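Local atomic coordinates of putative uncharacterized protein (Xanthomonas oryzae pv. oryzae, PDB entry 4KL0), a protein that binds calcium and is probably a hydrolase that cleaves the N-glycosidic bond of nucleosides. Residues D41-Y46 / G250-D255. Sequence-based numbering, arbitrary orientation.
Sequences DDVVTY and GEYLRD. With CA (calcium ion), chain B.
V43 and V44 meet Y252 and L253 where two helices of a nucleoside-hydrolase fold, built round a largely parallel sheet, pack roughly antiparallel, their local axes 10.2 Å apart and 152° between their directions. No hydrogen bond crosses; the contact is wholly apolar and buried. L253 reaches across with CG beside its backbone N (chi1 -73°), and its CD2 methyl touches both valines, 3.6 Å from V43 CG1 and 3.6 Å from V44 CG2, while CD1 lies 3.9 Å from V44 CG2. A forked leucine suits this place because CD2 can meet a methyl of each branched valine while CD1 also packs on V44. V43 carries CG1 anti to its backbone N (chi1 171°), and this methyl meets the Y252 ring at its edge, near the ring plane, 3.6 Å from CE1. Tyrosine fits here because its hydrocarbon rim packs on V43 while its OH, 4.0 Å from V43 CG2, hydrogen-bonds to N37 OD1. V43 also packs on L79 and V83 of helix 70-86, and V44 on F238 and Y239 of helix 236-243. From another side of helix 41-46, D42 turns to a calcium ion, gripping it with both carboxylate oxygens; D35, D318, the carbonyl of I151 and three waters complete the site. The same short segment thus carries a calcium ligand on one side and V43 and V44 against helix 248-269 on another. T45 folds its hydroxyl back on its own helix: D41 O accepts from T45 N on one face of its carbonyl plane and, on the opposite face, from T45 OG1 at 2.8 Å.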
ATOM      1  N   ASP A  41       5.879   1.482  -3.688  1.00 14.00           N
ATOM      2  CA  ASP A  41       5.139   1.134  -2.456  1.00 15.22           C
ATOM      3  C   ASP A  41       4.197  -0.041  -2.592  1.00 12.22           C
ATOM      4  O   ASP A  41       4.158  -0.916  -1.723  1.00 12.33           O
ATOM      5  CB  ASP A  41       4.268   2.297  -2.094  1.00 16.82           C
ATOM      6  CG  ASP A  41       4.980   3.289  -1.317  1.00 23.85           C
ATOM      7  OD1 ASP A  41       5.802   4.054  -1.921  1.00 27.15           O
ATOM      8  OD2 ASP A  41       4.675   3.332  -0.102  1.00 25.02           O
ATOM      9  N   ASP A  42       3.353  -0.032  -3.632  1.00 12.34           N
ATOM     10  CA  ASP A  42       2.362  -1.091  -3.728  1.00 10.89           C
ATOM     11  C   ASP A  42       3.025  -2.432  -3.904  1.00 10.21           C
ATOM     12  O   ASP A  42       2.559  -3.438  -3.334  1.00 11.24           O
ATOM     13  CB  ASP A  42       1.351  -0.786  -4.863  1.00 11.56           C
ATOM     14  CG  ASP A  42       0.626   0.542  -4.650  1.00 11.49           C
ATOM     15  OD1 ASP A  42      -0.565   0.471  -4.330  1.00 12.89           O
ATOM     16  OD2 ASP A  42       1.270   1.650  -4.797  1.00 13.17           O
ATOM     17  N   VAL A  43       4.088  -2.474  -4.722  1.00 11.21           N
ATOM     18  CA  VAL A  43       4.739  -3.766  -4.956  1.00 10.84           C
ATOM     19  C   VAL A  43       5.515  -4.266  -3.747  1.00 12.44           C
ATOM     20  O   VAL A  43       5.533  -5.479  -3.515  1.00 11.97           O
ATOM     21  CB  VAL A  43       5.572  -3.717  -6.231  1.00 10.82           C
ATOM     22  CG1 VAL A  43       6.450  -5.001  -6.361  1.00 13.02           C
ATOM     23  CG2 VAL A  43       4.575  -3.600  -7.421  1.00 13.22           C
ATOM     24  N   VAL A  44       6.082  -3.359  -2.934  1.00 10.57           N
ATOM     25  CA  VAL A  44       6.630  -3.795  -1.652  1.00 11.55           C
ATOM     26  C   VAL A  44       5.511  -4.401  -0.797  1.00 10.77           C
ATOM     27  O   VAL A  44       5.720  -5.444  -0.127  1.00 10.86           O
ATOM     28  CB  VAL A  44       7.305  -2.623  -0.872  1.00 11.61           C
ATOM     29  CG1 VAL A  44       7.909  -3.198   0.450  1.00 13.09           C
ATOM     30  CG2 VAL A  44       8.421  -2.004  -1.763  1.00 12.10           C
ATOM     31  N   THR A  45       4.306  -3.811  -0.872  1.00 10.82           N
ATOM     32  CA  THR A  45       3.192  -4.349  -0.086  1.00 10.09           C
ATOM     33  C   THR A  45       2.829  -5.756  -0.568  1.00 10.99           C
ATOM     34  O   THR A  45       2.536  -6.641   0.258  1.00 11.49           O
ATOM     35  CB  THR A  45       1.953  -3.428  -0.216  1.00  9.57           C
ATOM     36  OG1 THR A  45       2.349  -2.101   0.086  1.00 10.43           O
ATOM     37  CG2 THR A  45       0.843  -3.868   0.738  1.00 11.50           C
ATOM     38  N   TYR A  46       2.814  -5.999  -1.890  1.00 11.05           N
ATOM     39  CA  TYR A  46       2.472  -7.323  -2.400  1.00 11.37           C
ATOM     40  C   TYR A  46       3.523  -8.316  -1.887  1.00 11.94           C
ATOM     41  O   TYR A  46       3.206  -9.477  -1.529  1.00 11.75           O
ATOM     42  CB  TYR A  46       2.502  -7.376  -3.938  1.00 10.43           C
ATOM     43  CG  TYR A  46       1.629  -6.383  -4.662  1.00 11.09           C
ATOM     44  CD1 TYR A  46       0.578  -5.729  -4.017  1.00 11.42           C
ATOM     45  CD2 TYR A  46       1.850  -6.084  -5.978  1.00 11.78           C
ATOM     46  CE1 TYR A  46      -0.200  -4.770  -4.683  1.00 11.78           C
ATOM     47  CE2 TYR A  46       1.081  -5.175  -6.657  1.00 12.23           C
ATOM     48  CZ  TYR A  46       0.055  -4.510  -6.018  1.00 12.93           C
ATOM     49  OH  TYR A  46      -0.636  -3.570  -6.729  1.00 14.03           O
ATOM     50  N   GLY A 250      12.417  -8.456  -6.503  1.00 15.43           N
ATOM     51  CA  GLY A 250      13.410  -7.680  -5.768  1.00 16.31           C
ATOM     52  C   GLY A 250      14.234  -6.710  -6.628  1.00 13.94           C
ATOM     53  O   GLY A 250      14.459  -5.570  -6.220  1.00 14.09           O
ATOM     54  N   GLU A 251      14.681  -7.157  -7.812  1.00 16.56           N
ATOM     55  CA  GLU A 251      15.434  -6.292  -8.704  1.00 15.56           C
ATOM     56  C   GLU A 251      14.510  -5.180  -9.230  1.00 15.15           C
ATOM     57  O   GLU A 251      14.923  -4.032  -9.338  1.00 16.39           O
ATOM     58  CB  GLU A 251      15.996  -7.076  -9.907  1.00 19.60           C
ATOM     59  CG  GLU A 251      17.059  -8.129  -9.492  1.00 21.96           C
ATOM     60  CD  GLU A 251      17.550  -8.951 -10.673  1.00 25.35           C
ATOM     61  OE1 GLU A 251      16.789  -9.054 -11.672  1.00 27.43           O
ATOM     62  OE2 GLU A 251      18.715  -9.472 -10.613  1.00 26.60           O
ATOM     63  N   TYR A 252      13.281  -5.521  -9.589  1.00 14.45           N
ATOM     64  CA  TYR A 252      12.324  -4.449  -9.951  1.00 15.33           C
ATOM     65  C   TYR A 252      12.231  -3.377  -8.858  1.00 12.97           C
ATOM     66  O   TYR A 252      12.298  -2.165  -9.161  1.00 13.81           O
ATOM     67  CB  TYR A 252      10.936  -5.024 -10.264  1.00 14.13           C
ATOM     68  CG  TYR A 252       9.774  -4.036 -10.205  1.00 13.85           C
ATOM     69  CD1 TYR A 252       9.014  -3.917  -9.030  1.00 14.07           C
ATOM     70  CD2 TYR A 252       9.509  -3.174 -11.255  1.00 14.78           C
ATOM     71  CE1 TYR A 252       7.972  -3.013  -8.942  1.00 12.85           C
ATOM     72  CE2 TYR A 252       8.459  -2.269 -11.182  1.00 17.01           C
ATOM     73  CZ  TYR A 252       7.713  -2.175 -10.014  1.00 15.58           C
ATOM     74  OH  TYR A 252       6.682  -1.257  -9.933  1.00 14.33           O
ATOM     75  N   LEU A 253      12.060  -3.795  -7.598  1.00 13.90           N
ATOM     76  CA  LEU A 253      11.857  -2.798  -6.540  1.00 12.08           C
ATOM     77  C   LEU A 253      13.098  -1.940  -6.381  1.00 12.99           C
ATOM     78  O   LEU A 253      13.019  -0.722  -6.265  1.00 14.53           O
ATOM     79  CB  LEU A 253      11.541  -3.438  -5.190  1.00 12.36           C
ATOM     80  CG  LEU A 253      10.116  -4.016  -5.172  1.00 11.22           C
ATOM     81  CD1 LEU A 253       9.943  -4.903  -3.933  1.00  9.92           C
ATOM     82  CD2 LEU A 253       9.080  -2.844  -5.210  1.00 12.02           C
ATOM     83  N   ARG A 254      14.284  -2.569  -6.334  1.00 13.35           N
ATOM     84  CA  ARG A 254      15.467  -1.754  -6.181  1.00 15.18           C
ATOM     85  C   ARG A 254      15.636  -0.801  -7.375  1.00 14.40           C
ATOM     86  O   ARG A 254      15.932   0.370  -7.182  1.00 16.41           O
ATOM     87  CB  ARG A 254      16.682  -2.685  -5.992  1.00 16.96           C
ATOM     88  CG  ARG A 254      18.022  -1.904  -5.802  1.00 21.01           C
ATOM     89  CD  ARG A 254      18.751  -1.544  -7.120  1.00 26.06           C
ATOM     90  NE  ARG A 254      18.683  -2.582  -8.158  1.00 27.69           N
ATOM     91  CZ  ARG A 254      19.460  -3.657  -8.194  1.00 27.32           C
ATOM     92  NH1 ARG A 254      20.359  -3.830  -7.243  1.00 29.43           N
ATOM     93  NH2 ARG A 254      19.315  -4.570  -9.158  1.00 32.43           N
ATOM     94  N   ASP A 255      15.412  -1.302  -8.588  1.00 17.14           N
ATOM     95  CA  ASP A 255      15.604  -0.474  -9.782  1.00 16.93           C
ATOM     96  C   ASP A 255      14.580   0.672  -9.821  1.00 15.91           C
ATOM     97  O   ASP A 255      14.953   1.823 -10.106  1.00 18.06           O
ATOM     98  CB  ASP A 255      15.525  -1.285 -11.066  1.00 18.72           C
ATOM     99  CG  ASP A 255      16.713  -2.236 -11.234  1.00 21.13           C
ATOM    100  OD1 ASP A 255      17.691  -2.126 -10.449  1.00 24.20           O
ATOM    101  OD2 ASP A 255      16.624  -3.076 -12.158  1.00 27.12           O
TER
HETATM  102 CA    CA B 501      -0.241   3.141  -3.487  1.00 10.46          CA
HETATM  103  O   HOH W   1      -0.315   4.846  -1.399  1.00 13.09           O
HETATM  104  O   HOH W   2       1.846   4.492  -3.540  1.00 15.13           O
HETATM  105  O   HOH W   3      -1.039   5.513  -4.175  1.00 12.46           O